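Local coordinates for protein dTDP-4-dehydrorhamnose reductase (PDB 2GGS) that binds NADPH and probably reduces dTDP-4-dehydrorhamnose to dTDP-rhamnose as an enzyme of the extended short-chain dehydrogenase/reductase type, at residues A[44-49]-A[85-90]; A[106-111]-A[246-251]; A[150-155]-A[180-185]. All coordinates share one frame; numbering follows the deposited sequence.

Interaction 1: A[44-49]-A[85-90]; sequences TDFPRL and AEAVRH
F46, in the first turn of helix 46-56, lays its ring on that of H90 from helix 77-97. Just before it, T44 belongs to the NADPH pocket, and its carbonyl oxygen sits over the centre of the other face of the F46 ring, so the phenyl is held between a peptide oxygen and an imidazole. D45 occupies the N-cap position of helix 46-56. With CG of F46 anti to its carbonyl carbon (chi1 -50°), the ring reaches across to helix 77-97. The two rings form an offset stack, centroids 4.1 Å apart and planes 13° from parallel. F46 CB also sits over the middle of the imidazole, 3.6 Å from the H90 ring centroid, a CH-pi contact. The far rim of the phenyl runs along E86: F46 CE2 lies 3.6 Å from E86 CD, with ring and carboxylate planes 53° apart. F46 CE1 meets A87 CA at 3.7 Å. One turn on, L49 brings CD2 against H90 CB (3.9 Å) and the carbonyl of A87. H90 ND1 bonds to E50, which helps to set the rotation of the imidazole and would probably favour its protonated form. The contact is thus mainly aromatic stacking and van der Waals packing, with the E86 carboxylate at the rim of the phenyl and the imidazole tied back to helix 46-56.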
loop_
_atom_site.group_PDB
_atom_site.type_symbol
_atom_site.label_atom_id
_atom_site.label_comp_id
_atom_site.label_asym_id
_atom_site.label_seq_id
_atom_site.Cartn_x
_atom_site.Cartn_y
_atom_site.Cartn_z
ATOM N N THR A 44 0.106 -1.947 17.699
ATOM C CA THR A 44 -0.980 -1.413 18.557
ATOM C C THR A 44 -0.622 -1.473 20.059
ATOM O O THR A 44 -1.390 -1.000 20.898
ATOM C CB THR A 44 -2.348 -2.082 18.303
ATOM O OG1 THR A 44 -2.315 -3.454 18.716
ATOM C CG2 THR A 44 -2.764 -1.971 16.793
ATOM N N ASP A 45 0.519 -2.043 20.380
ATOM C CA ASP A 45 1.074 -1.969 21.748
ATOM C C ASP A 45 1.984 -0.731 21.777
ATOM O O ASP A 45 3.210 -0.825 21.611
ATOM C CB ASP A 45 1.802 -3.281 22.108
ATOM C CG ASP A 45 2.362 -3.282 23.548
ATOM O OD1 ASP A 45 2.419 -2.222 24.204
ATOM O OD2 ASP A 45 2.780 -4.359 23.997
ATOM N N PHE A 46 1.373 0.438 21.973
ATOM C CA PHE A 46 2.085 1.697 21.751
ATOM C C PHE A 46 3.376 1.894 22.567
ATOM O O PHE A 46 4.381 2.307 22.004
ATOM C CB PHE A 46 1.166 2.941 21.784
ATOM C CG PHE A 46 -0.073 2.828 20.894
ATOM C CD1 PHE A 46 0.006 2.292 19.593
ATOM C CD2 PHE A 46 -1.311 3.293 21.345
ATOM C CE1 PHE A 46 -1.149 2.187 18.788
ATOM C CE2 PHE A 46 -2.466 3.218 20.546
ATOM C CZ PHE A 46 -2.375 2.651 19.255
ATOM N N PRO A 47 3.386 1.555 23.879
ATOM C CA PRO A 47 4.658 1.758 24.573
ATOM C C PRO A 47 5.773 0.866 24.047
ATOM O O PRO A 47 6.925 1.340 23.952
ATOM C CB PRO A 47 4.316 1.422 26.051
ATOM C CG PRO A 47 2.817 1.572 26.119
ATOM C CD PRO A 47 2.344 1.041 24.794
ATOM N N ARG A 48 5.430 -0.366 23.668
ATOM C CA ARG A 48 6.408 -1.331 23.123
ATOM C C ARG A 48 6.923 -0.846 21.758
ATOM O O ARG A 48 8.126 -0.929 21.478
ATOM C CB ARG A 48 5.833 -2.734 23.030
ATOM C CG ARG A 48 5.886 -3.491 24.355
ATOM C CD ARG A 48 5.831 -5.005 24.175
ATOM N NE ARG A 48 5.409 -5.679 25.403
ATOM C CZ ARG A 48 5.076 -6.967 25.478
ATOM N NH1 ARG A 48 5.148 -7.741 24.400
ATOM N NH2 ARG A 48 4.688 -7.489 26.638
ATOM N N LEU A 49 6.009 -0.319 20.947
ATOM C CA LEU A 49 6.383 0.314 19.660
ATOM C C LEU A 49 7.376 1.459 19.834
ATOM O O LEU A 49 8.451 1.466 19.205
ATOM C CB LEU A 49 5.128 0.782 18.914
ATOM C CG LEU A 49 5.347 1.694 17.697
ATOM C CD1 LEU A 49 6.058 0.875 16.601
ATOM C CD2 LEU A 49 4.003 2.215 17.224
ATOM N N ALA A 85 -4.435 4.218 11.868
ATOM C CA ALA A 85 -4.332 5.620 12.247
ATOM C C ALA A 85 -3.496 5.813 13.519
ATOM O O ALA A 85 -2.417 6.414 13.495
ATOM C CB ALA A 85 -5.724 6.259 12.386
ATOM N N GLU A 86 -3.953 5.261 14.648
ATOM C CA GLU A 86 -3.337 5.674 15.913
ATOM C C GLU A 86 -1.858 5.251 16.028
ATOM O O GLU A 86 -1.081 5.991 16.581
ATOM C CB GLU A 86 -4.145 5.121 17.108
ATOM C CG GLU A 86 -3.869 5.908 18.396
ATOM C CD GLU A 86 -4.886 5.612 19.484
ATOM O OE1 GLU A 86 -5.680 4.659 19.317
ATOM O OE2 GLU A 86 -4.859 6.346 20.494
ATOM N N ALA A 87 -1.484 4.091 15.492
ATOM C CA ALA A 87 -0.092 3.619 15.548
ATOM C C ALA A 87 0.826 4.637 14.913
ATOM O O ALA A 87 1.970 4.814 15.356
ATOM C CB ALA A 87 0.072 2.240 14.884
ATOM N N VAL A 88 0.308 5.306 13.858
ATOM C CA VAL A 88 1.107 6.302 13.139
ATOM C C VAL A 88 1.490 7.448 14.071
ATOM O O VAL A 88 2.604 7.979 13.983
ATOM C CB VAL A 88 0.392 6.829 11.868
ATOM C CG1 VAL A 88 1.320 7.829 11.125
ATOM C CG2 VAL A 88 0.031 5.684 10.953
ATOM N N ARG A 89 0.569 7.847 14.961
ATOM C CA ARG A 89 0.874 8.912 15.908
ATOM C C ARG A 89 2.117 8.536 16.739
ATOM O O ARG A 89 3.023 9.360 17.014
ATOM C CB ARG A 89 -0.314 9.189 16.826
ATOM C CG ARG A 89 0.003 10.395 17.727
ATOM C CD ARG A 89 -1.223 10.922 18.466
ATOM N NE ARG A 89 -1.426 10.254 19.744
ATOM C CZ ARG A 89 -0.875 10.628 20.892
ATOM N NH1 ARG A 89 -0.033 11.662 20.944
ATOM N NH2 ARG A 89 -1.146 9.936 21.988
ATOM N N HIS A 90 2.174 7.279 17.121
ATOM C CA HIS A 90 3.251 6.824 17.972
ATOM C C HIS A 90 4.558 6.584 17.209
ATOM O O HIS A 90 5.626 6.805 17.726
ATOM C CB HIS A 90 2.765 5.600 18.754
ATOM C CG HIS A 90 1.663 5.940 19.700
ATOM N ND1 HIS A 90 1.919 6.491 20.938
ATOM C CD2 HIS A 90 0.313 5.865 19.592
ATOM C CE1 HIS A 90 0.772 6.712 21.564
ATOM N NE2 HIS A 90 -0.218 6.362 20.768
#

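Interaction 2: A[106-111]-A[246-251]. With NDP (NADPH dihydro-nicotinamide-adenine-dinucleotide phosphate), chain C.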
loop_
_atom_site.group_PDB
_atom_site.type_symbol
_atom_site.label_atom_id
_atom_site.label_comp_id
_atom_site.label_asym_id
_atom_site.label_seq_id
_atom_site.Cartn_x
_atom_site.Cartn_y
_atom_site.Cartn_z
ATOM N N SER A 106 0.376 5.309 2.077
ATOM C CA SER A 106 -1.049 5.532 2.116
ATOM C C SER A 106 -1.742 5.000 0.848
ATOM O O SER A 106 -1.161 4.211 0.090
ATOM C CB SER A 106 -1.370 7.008 2.398
ATOM O OG SER A 106 -2.756 7.224 2.690
ATOM N N THR A 107 -2.997 5.393 0.669
ATOM C CA THR A 107 -3.897 4.700 -0.276
ATOM C C THR A 107 -4.748 5.646 -1.124
ATOM O O THR A 107 -5.188 6.702 -0.667
ATOM C CB THR A 107 -4.817 3.672 0.479
ATOM O OG1 THR A 107 -5.707 3.023 -0.449
ATOM C CG2 THR A 107 -5.637 4.371 1.583
ATOM N N ASP A 108 -5.042 5.194 -2.346
ATOM C CA ASP A 108 -6.000 5.822 -3.231
ATOM C C ASP A 108 -7.439 5.809 -2.695
ATOM O O ASP A 108 -8.261 6.620 -3.110
ATOM C CB ASP A 108 -5.908 5.170 -4.635
ATOM C CG ASP A 108 -6.254 3.687 -4.648
ATOM O OD1 ASP A 108 -6.029 2.970 -3.636
ATOM O OD2 ASP A 108 -6.736 3.215 -5.707
ATOM N N TYR A 109 -7.744 4.899 -1.736
ATOM C CA TYR A 109 -9.081 4.870 -1.123
ATOM C C TYR A 109 -9.332 6.032 -0.142
ATOM O O TYR A 109 -10.403 6.129 0.426
ATOM C CB TYR A 109 -9.372 3.505 -0.438
ATOM C CG TYR A 109 -9.697 2.390 -1.404
ATOM C CD1 TYR A 109 -9.363 2.499 -2.787
ATOM C CD2 TYR A 109 -10.359 1.237 -0.975
ATOM C CE1 TYR A 109 -9.671 1.471 -3.686
ATOM C CE2 TYR A 109 -10.660 0.190 -1.880
ATOM C CZ TYR A 109 -10.310 0.325 -3.227
ATOM O OH TYR A 109 -10.583 -0.683 -4.144
ATOM N N VAL A 110 -8.353 6.913 0.067
ATOM C CA VAL A 110 -8.703 8.172 0.753
ATOM C C VAL A 110 -9.572 9.092 -0.108
ATOM O O VAL A 110 -10.122 10.039 0.429
ATOM C CB VAL A 110 -7.488 8.993 1.281
ATOM C CG1 VAL A 110 -6.564 8.137 2.207
ATOM C CG2 VAL A 110 -6.706 9.657 0.119
ATOM N N PHE A 111 -9.670 8.833 -1.423
ATOM C CA PHE A 111 -10.504 9.682 -2.329
ATOM C C PHE A 111 -11.887 9.087 -2.580
ATOM O O PHE A 111 -12.065 7.866 -2.469
ATOM C CB PHE A 111 -9.765 9.908 -3.654
ATOM C CG PHE A 111 -8.449 10.620 -3.486
ATOM C CD1 PHE A 111 -8.419 11.991 -3.208
ATOM C CD2 PHE A 111 -7.236 9.920 -3.592
ATOM C CE1 PHE A 111 -7.192 12.659 -3.016
ATOM C CE2 PHE A 111 -6.002 10.575 -3.454
ATOM C CZ PHE A 111 -5.975 11.947 -3.151
ATOM N N TYR A 246 -15.458 4.694 -7.209
ATOM C CA TYR A 246 -15.619 4.370 -8.643
ATOM C C TYR A 246 -14.326 4.466 -9.462
ATOM O O TYR A 246 -13.963 3.517 -10.145
ATOM C CB TYR A 246 -16.683 5.255 -9.280
ATOM C CG TYR A 246 -16.849 4.972 -10.755
ATOM C CD1 TYR A 246 -17.372 3.752 -11.189
ATOM C CD2 TYR A 246 -16.444 5.895 -11.704
ATOM C CE1 TYR A 246 -17.508 3.471 -12.553
ATOM C CE2 TYR A 246 -16.576 5.627 -13.075
ATOM C CZ TYR A 246 -17.117 4.414 -13.478
ATOM O OH TYR A 246 -17.279 4.132 -14.824
ATOM N N ASP A 247 -13.649 5.597 -9.380
ATOM C CA ASP A 247 -12.380 5.807 -10.059
ATOM C C ASP A 247 -11.390 6.378 -9.077
ATOM O O ASP A 247 -11.350 7.600 -8.855
ATOM C CB ASP A 247 -12.528 6.748 -11.266
ATOM C CG ASP A 247 -11.255 6.862 -12.058
ATOM O OD1 ASP A 247 -10.186 6.460 -11.540
ATOM O OD2 ASP A 247 -11.292 7.330 -13.222
ATOM N N SER A 248 -10.583 5.503 -8.493
ATOM C CA SER A 248 -9.565 5.975 -7.514
ATOM C C SER A 248 -8.176 6.073 -8.159
ATOM O O SER A 248 -7.148 6.197 -7.491
ATOM C CB SER A 248 -9.580 5.054 -6.281
ATOM O OG SER A 248 -9.184 3.754 -6.631
ATOM N N SER A 249 -8.128 6.083 -9.501
ATOM C CA SER A 249 -6.834 6.153 -10.143
ATOM C C SER A 249 -6.082 7.383 -9.640
ATOM O O SER A 249 -6.706 8.416 -9.313
ATOM C CB SER A 249 -6.979 6.200 -11.675
ATOM O OG SER A 249 -7.791 7.277 -12.050
ATOM N N LEU A 250 -4.750 7.252 -9.573
ATOM C CA LEU A 250 -3.869 8.357 -9.151
ATOM C C LEU A 250 -3.090 8.952 -10.301
ATOM O O LEU A 250 -2.696 8.247 -11.221
ATOM C CB LEU A 250 -2.855 7.891 -8.094
ATOM C CG LEU A 250 -3.495 7.264 -6.858
ATOM C CD1 LEU A 250 -2.279 6.969 -5.913
ATOM C CD2 LEU A 250 -4.509 8.237 -6.250
ATOM N N ASP A 251 -2.874 10.257 -10.212
ATOM C CA ASP A 251 -1.979 10.958 -11.119
ATOM C C ASP A 251 -0.599 10.970 -10.488
ATOM O O ASP A 251 -0.400 11.603 -9.450
ATOM C CB ASP A 251 -2.522 12.369 -11.405
ATOM C CG ASP A 251 -1.604 13.168 -12.328
ATOM O OD1 ASP A 251 -0.480 12.734 -12.622
ATOM O OD2 ASP A 251 -2.006 14.270 -12.734
HETATM P PA NDP C . -0.348 -6.453 3.433
HETATM O O1A NDP C . -1.734 -6.751 3.829
HETATM O O2A NDP C . 0.256 -7.469 2.539
HETATM O O5B NDP C . 0.598 -6.276 4.686
HETATM C C5B NDP C . 0.114 -5.688 5.880
HETATM C C4B NDP C . 1.296 -5.650 6.814
HETATM O O4B NDP C . 0.892 -4.929 7.981
HETATM C C3B NDP C . 1.797 -7.029 7.214
HETATM O O3B NDP C . 3.199 -7.007 7.225
HETATM C C2B NDP C . 1.254 -7.147 8.644
HETATM O O2B NDP C . 2.112 -7.969 9.376
HETATM C C1B NDP C . 1.356 -5.693 9.084
HETATM N N9A NDP C . 0.503 -5.430 10.247
HETATM C C8A NDP C . -0.858 -5.397 10.281
HETATM N N7A NDP C . -1.248 -5.145 11.563
HETATM C C5A NDP C . -0.139 -5.028 12.313
HETATM C C6A NDP C . 0.059 -4.789 13.679
HETATM N N6A NDP C . -1.005 -4.732 14.528
HETATM N N1A NDP C . 1.354 -4.759 14.121
HETATM C C2A NDP C . 2.458 -4.929 13.294
HETATM N N3A NDP C . 2.251 -5.179 11.958
HETATM C C4A NDP C . 0.979 -5.229 11.500
HETATM O O3 NDP C . -0.452 -4.955 2.819
HETATM P PN NDP C . 0.339 -4.374 1.528
HETATM O O1N NDP C . 1.741 -4.723 1.487
HETATM O O2N NDP C . -0.574 -4.721 0.414
HETATM O O5D NDP C . 0.138 -2.809 1.796
HETATM C C5D NDP C . 1.243 -1.999 2.184
HETATM C C4D NDP C . 0.813 -0.563 2.458
HETATM O O4D NDP C . 0.253 -0.039 1.276
HETATM C C3D NDP C . -0.251 -0.413 3.542
HETATM O O3D NDP C . 0.037 0.823 4.139
HETATM C C2D NDP C . -1.546 -0.326 2.773
HETATM O O2D NDP C . -2.532 0.352 3.533
HETATM C C1D NDP C . -1.054 0.476 1.542
HETATM N N1N NDP C . -1.941 0.259 0.393
HETATM C C2N NDP C . -2.263 -1.032 0.070
HETATM C C3N NDP C . -2.932 -1.342 -1.106
HETATM C C7N NDP C . -3.251 -2.772 -1.402
HETATM O O7N NDP C . -4.128 -3.064 -2.465
HETATM N N7N NDP C . -2.719 -3.738 -0.657
HETATM C C4N NDP C . -3.345 -0.246 -2.071
HETATM C C5N NDP C . -2.980 1.147 -1.616
HETATM C C6N NDP C . -2.285 1.325 -0.414
HETATM P P2B NDP C . 1.730 -9.543 9.735
HETATM O O1X NDP C . 3.050 -10.099 10.085
HETATM O O2X NDP C . 1.098 -10.174 8.540
HETATM O O3X NDP C . 0.721 -9.587 10.912
#
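D108 and S248 meet through one short hydrogen bond just past the C-terminal end of strand 101-107, an inner strand of the parallel Rossmann sheet that holds NADPH. S248 OG donates to D108 OD2 over 2.7 Å, arriving from above the carboxylate plane, about 50° out of it. Both side chains take the first torsion that sets the terminal group between backbone N and carbonyl carbon (chi1 62° for D108, 64° for S248), and this turns the carboxylate and the hydroxyl to each other. S152 OG bonds to the same OD2, so this buried oxygen is gripped by two serines. Beside the polar pair, L250 pushes CD2 against D108 CB at 3.7 Å and against F111 CE2 at 3.9 Å, its side chain crossing the phenylalanine at about a right angle. The Y109 ring turns an edge to the serine, with CE1 3.8 Å from S248 OG.

Further out, each backbone is shaped by a small turn. T107 OG1 accepts from Y109 N in an ST turn that leads into the 3-10 segment 108-110. Across the contact, D247 OD1 takes both the N-H and the hydroxyl of S249; the first closes an Asx turn, and D247 OD2 forms a salt bridge with R211. F111 stacks on Y118. L250 N bonds to S182 OG, just after strand 180-181, which holds the loop 246-251 from that side as well. On the cofactor side, the nicotinamide ring lies against the end of the strand: S106 O is 3.1 Å from NDP C6N, and T107 OG1 is 3.5 Å from NDP C5N.

Interaction 3: A[150-155]-A[180-185]. With NDP (NADPH dihydro-nicotinamide-adenine-dinucleotide phosphate), chain C.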
loop_
_atom_site.group_PDB
_atom_site.type_symbol
_atom_site.label_atom_id
_atom_site.label_comp_id
_atom_site.label_asym_id
_atom_site.label_seq_id
_atom_site.Cartn_x
_atom_site.Cartn_y
_atom_site.Cartn_z
ATOM N N ARG A 150 1.232 7.966 -1.492
ATOM C CA ARG A 150 -0.068 7.322 -1.740
ATOM C C ARG A 150 0.102 6.374 -2.925
ATOM O O ARG A 150 0.712 6.717 -3.930
ATOM C CB ARG A 150 -1.154 8.320 -2.075
ATOM C CG ARG A 150 -1.399 9.374 -0.994
ATOM C CD ARG A 150 -2.811 9.977 -1.151
ATOM N NE ARG A 150 -3.116 11.014 -0.164
ATOM C CZ ARG A 150 -3.162 12.322 -0.445
ATOM N NH1 ARG A 150 -2.902 12.769 -1.686
ATOM N NH2 ARG A 150 -3.459 13.186 0.514
ATOM N N THR A 151 -0.478 5.194 -2.805
ATOM C CA THR A 151 -0.370 4.186 -3.879
ATOM C C THR A 151 -1.723 3.487 -4.052
ATOM O O THR A 151 -2.684 3.759 -3.302
ATOM C CB THR A 151 0.811 3.242 -3.634
ATOM O OG1 THR A 151 1.107 2.460 -4.802
ATOM C CG2 THR A 151 0.540 2.326 -2.472
ATOM N N SER A 152 -1.792 2.592 -5.028
ATOM C CA SER A 152 -3.067 2.008 -5.447
ATOM C C SER A 152 -2.856 0.539 -5.798
ATOM O O SER A 152 -1.929 0.214 -6.523
ATOM C CB SER A 152 -3.593 2.769 -6.668
ATOM O OG SER A 152 -4.731 2.155 -7.223
ATOM N N GLY A 153 -3.740 -0.340 -5.315
ATOM C CA GLY A 153 -3.829 -1.688 -5.874
ATOM C C GLY A 153 -2.532 -2.469 -5.850
ATOM O O GLY A 153 -2.204 -3.190 -6.788
ATOM N N ILE A 154 -1.777 -2.385 -4.744
ATOM C CA ILE A 154 -0.561 -3.181 -4.626
ATOM C C ILE A 154 -0.868 -4.648 -4.814
ATOM O O ILE A 154 -1.738 -5.198 -4.120
ATOM C CB ILE A 154 0.145 -3.029 -3.250
ATOM C CG1 ILE A 154 0.511 -1.558 -2.977
ATOM C CG2 ILE A 154 1.418 -3.888 -3.208
ATOM C CD1 ILE A 154 1.154 -1.357 -1.566
ATOM N N PHE A 155 -0.104 -5.286 -5.695
ATOM C CA PHE A 155 -0.266 -6.731 -5.906
ATOM C C PHE A 155 1.026 -7.516 -5.925
ATOM O O PHE A 155 2.060 -7.070 -6.391
ATOM C CB PHE A 155 -1.112 -7.031 -7.143
ATOM C CG PHE A 155 -0.434 -6.645 -8.461
ATOM C CD1 PHE A 155 -0.688 -5.399 -9.023
ATOM C CD2 PHE A 155 0.412 -7.532 -9.119
ATOM C CE1 PHE A 155 -0.069 -5.007 -10.224
ATOM C CE2 PHE A 155 1.026 -7.166 -10.351
ATOM C CZ PHE A 155 0.783 -5.906 -10.898
ATOM N N TYR A 180 -12.252 2.044 -11.810
ATOM C CA TYR A 180 -10.863 2.244 -12.291
ATOM C C TYR A 180 -10.030 2.261 -11.026
ATOM O O TYR A 180 -10.431 2.902 -10.040
ATOM C CB TYR A 180 -10.749 3.489 -13.108
ATOM C CG TYR A 180 -11.633 3.407 -14.345
ATOM C CD1 TYR A 180 -12.969 3.724 -14.252
ATOM C CD2 TYR A 180 -11.109 3.012 -15.583
ATOM C CE1 TYR A 180 -13.795 3.638 -15.334
ATOM C CE2 TYR A 180 -11.947 2.926 -16.730
ATOM C CZ TYR A 180 -13.286 3.254 -16.576
ATOM O OH TYR A 180 -14.158 3.214 -17.655
ATOM N N TYR A 181 -8.819 1.751 -11.082
ATOM C CA TYR A 181 -7.709 2.293 -10.329
ATOM C C TYR A 181 -6.331 2.243 -10.971
ATOM O O TYR A 181 -6.237 2.197 -12.200
ATOM C CB TYR A 181 -7.754 1.396 -9.031
ATOM C CG TYR A 181 -7.366 -0.104 -9.201
ATOM C CD1 TYR A 181 -7.680 -0.828 -10.377
ATOM C CD2 TYR A 181 -6.738 -0.796 -8.162
ATOM C CE1 TYR A 181 -7.317 -2.164 -10.542
ATOM C CE2 TYR A 181 -6.395 -2.153 -8.293
ATOM C CZ TYR A 181 -6.680 -2.838 -9.486
ATOM O OH TYR A 181 -6.291 -4.158 -9.616
ATOM N N SER A 182 -5.258 2.254 -10.162
ATOM C CA SER A 182 -3.924 2.328 -10.720
ATOM C C SER A 182 -2.952 1.271 -10.111
ATOM O O SER A 182 -2.001 1.620 -9.414
ATOM C CB SER A 182 -3.351 3.759 -10.557
ATOM O OG SER A 182 -3.591 4.226 -9.272
ATOM N N PRO A 183 -3.178 -0.008 -10.435
ATOM C CA PRO A 183 -2.462 -1.080 -9.738
ATOM C C PRO A 183 -0.954 -1.034 -10.020
ATOM O O PRO A 183 -0.536 -0.814 -11.167
ATOM C CB PRO A 183 -3.086 -2.356 -10.322
ATOM C CG PRO A 183 -3.617 -1.918 -11.701
ATOM C CD PRO A 183 -4.140 -0.536 -11.430
ATOM N N ILE A 184 -0.143 -1.227 -8.983
ATOM C CA ILE A 184 1.297 -1.311 -9.103
ATOM C C ILE A 184 1.746 -2.595 -8.428
ATOM O O ILE A 184 1.196 -2.969 -7.372
ATOM C CB ILE A 184 1.966 -0.035 -8.463
ATOM C CG1 ILE A 184 3.496 0.026 -8.686
ATOM C CG2 ILE A 184 1.535 0.117 -6.920
ATOM C CD1 ILE A 184 4.091 1.371 -8.267
ATOM N N SER A 185 2.710 -3.296 -9.013
ATOM C CA SER A 185 3.266 -4.484 -8.339
ATOM C C SER A 185 4.023 -4.070 -7.105
ATOM O O SER A 185 4.621 -2.985 -7.046
ATOM C CB SER A 185 4.192 -5.303 -9.222
ATOM O OG SER A 185 5.307 -4.525 -9.620
HETATM P PA NDP C . -0.348 -6.453 3.433
HETATM O O1A NDP C . -1.734 -6.751 3.829
HETATM O O2A NDP C . 0.256 -7.469 2.539
HETATM O O5B NDP C . 0.598 -6.276 4.686
HETATM C C5B NDP C . 0.114 -5.688 5.880
HETATM C C4B NDP C . 1.296 -5.650 6.814
HETATM O O4B NDP C . 0.892 -4.929 7.981
HETATM C C3B NDP C . 1.797 -7.029 7.214
HETATM O O3B NDP C . 3.199 -7.007 7.225
HETATM C C2B NDP C . 1.254 -7.147 8.644
HETATM O O2B NDP C . 2.112 -7.969 9.376
HETATM C C1B NDP C . 1.356 -5.693 9.084
HETATM N N9A NDP C . 0.503 -5.430 10.247
HETATM C C8A NDP C . -0.858 -5.397 10.281
HETATM N N7A NDP C . -1.248 -5.145 11.563
HETATM C C5A NDP C . -0.139 -5.028 12.313
HETATM C C6A NDP C . 0.059 -4.789 13.679
HETATM N N6A NDP C . -1.005 -4.732 14.528
HETATM N N1A NDP C . 1.354 -4.759 14.121
HETATM C C2A NDP C . 2.458 -4.929 13.294
HETATM N N3A NDP C . 2.251 -5.179 11.958
HETATM C C4A NDP C . 0.979 -5.229 11.500
HETATM O O3 NDP C . -0.452 -4.955 2.819
HETATM P PN NDP C . 0.339 -4.374 1.528
HETATM O O1N NDP C . 1.741 -4.723 1.487
HETATM O O2N NDP C . -0.574 -4.721 0.414
HETATM O O5D NDP C . 0.138 -2.809 1.796
HETATM C C5D NDP C . 1.243 -1.999 2.184
HETATM C C4D NDP C . 0.813 -0.563 2.458
HETATM O O4D NDP C . 0.253 -0.039 1.276
HETATM C C3D NDP C . -0.251 -0.413 3.542
HETATM O O3D NDP C . 0.037 0.823 4.139
HETATM C C2D NDP C . -1.546 -0.326 2.773
HETATM O O2D NDP C . -2.532 0.352 3.533
HETATM C C1D NDP C . -1.054 0.476 1.542
HETATM N N1N NDP C . -1.941 0.259 0.393
HETATM C C2N NDP C . -2.263 -1.032 0.070
HETATM C C3N NDP C . -2.932 -1.342 -1.106
HETATM C C7N NDP C . -3.251 -2.772 -1.402
HETATM O O7N NDP C . -4.128 -3.064 -2.465
HETATM N N7N NDP C . -2.719 -3.738 -0.657
HETATM C C4N NDP C . -3.345 -0.246 -2.071
HETATM C C5N NDP C . -2.980 1.147 -1.616
HETATM C C6N NDP C . -2.285 1.325 -0.414
HETATM P P2B NDP C . 1.730 -9.543 9.735
HETATM O O1X NDP C . 3.050 -10.099 10.085
HETATM O O2X NDP C . 1.098 -10.174 8.540
HETATM O O3X NDP C . 0.721 -9.587 10.912
HETATM O O HOH W 1 -4.491 -4.812 -7.715
#
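F155 and S185 lie side by side where the chain leaving strand 147-151 meets the residues leading into helix 186-199. Followed outward from CB, the F155 side chain starts with CG between its backbone N and carbonyl carbon (chi1 68°), which swings the ring over the 184-185 peptide. CG and CD1 face the carbonyl oxygen of I184, CD1 at 3.5 Å from I184 O. CE1 continues along the peptide to S185 N and also touches P183 CB, while CZ and CE2 reach S185 CA and CB. S185 CA stands over the ring centre, 3.8 Å from the F155 centroid, a CH-pi contact. A single beta bridge joins the backbones of F155 and S185: F155 N donates to I184 O over 3.1 Å, and I154 CA gives a C-H...O contact to the same oxygen. A weak bond runs from I184 N to S152 O.

At the other end, S152 OG accepts from S182 N at 3.0 Å and also bonds to D108. G153 has no side chain to obstruct the Y181 ring, CE2 lying 3.6 Å from G153 CA, and its positive phi also favours glycine; a water bridges G153 O and Y181 OH. Segment 150-155 also borders the cofactor: T151 O is 3.1 Å from NDP C5N, and I154 CD1 touches the nicotinamide ribose. I154 and I184 pack on L189 of helix 186-199, Y181 and P183 lean on L217 of helix 214-224, and F155 rests on P161 of helix 160-169, so the contact lies among three helices at the C-terminal side of strand 147-151.

From the N terminus, interaction 1 closes first, joining helix 46-56 to helix 77-97 at the adenine end of the cofactor. Its loop, which includes strand 60-63, is complete before interaction 2 opens at the end of strand 101-107; helix 77-97 leads into that strand. Interaction 2 closes a much longer loop, reaching segment 246-251, and interaction 3 is nested inside it, tying the end of strand 147-151 to the residues between strand 180-181 and helix 186-199. Strands 101-107 and 147-151 are sheet neighbours, and the two contacts touch, with Y246 O bonded to Y180 N. Both border the nicotinamide half of NADPH; the centre of interaction 1 lies about 25 Å from that of interaction 2.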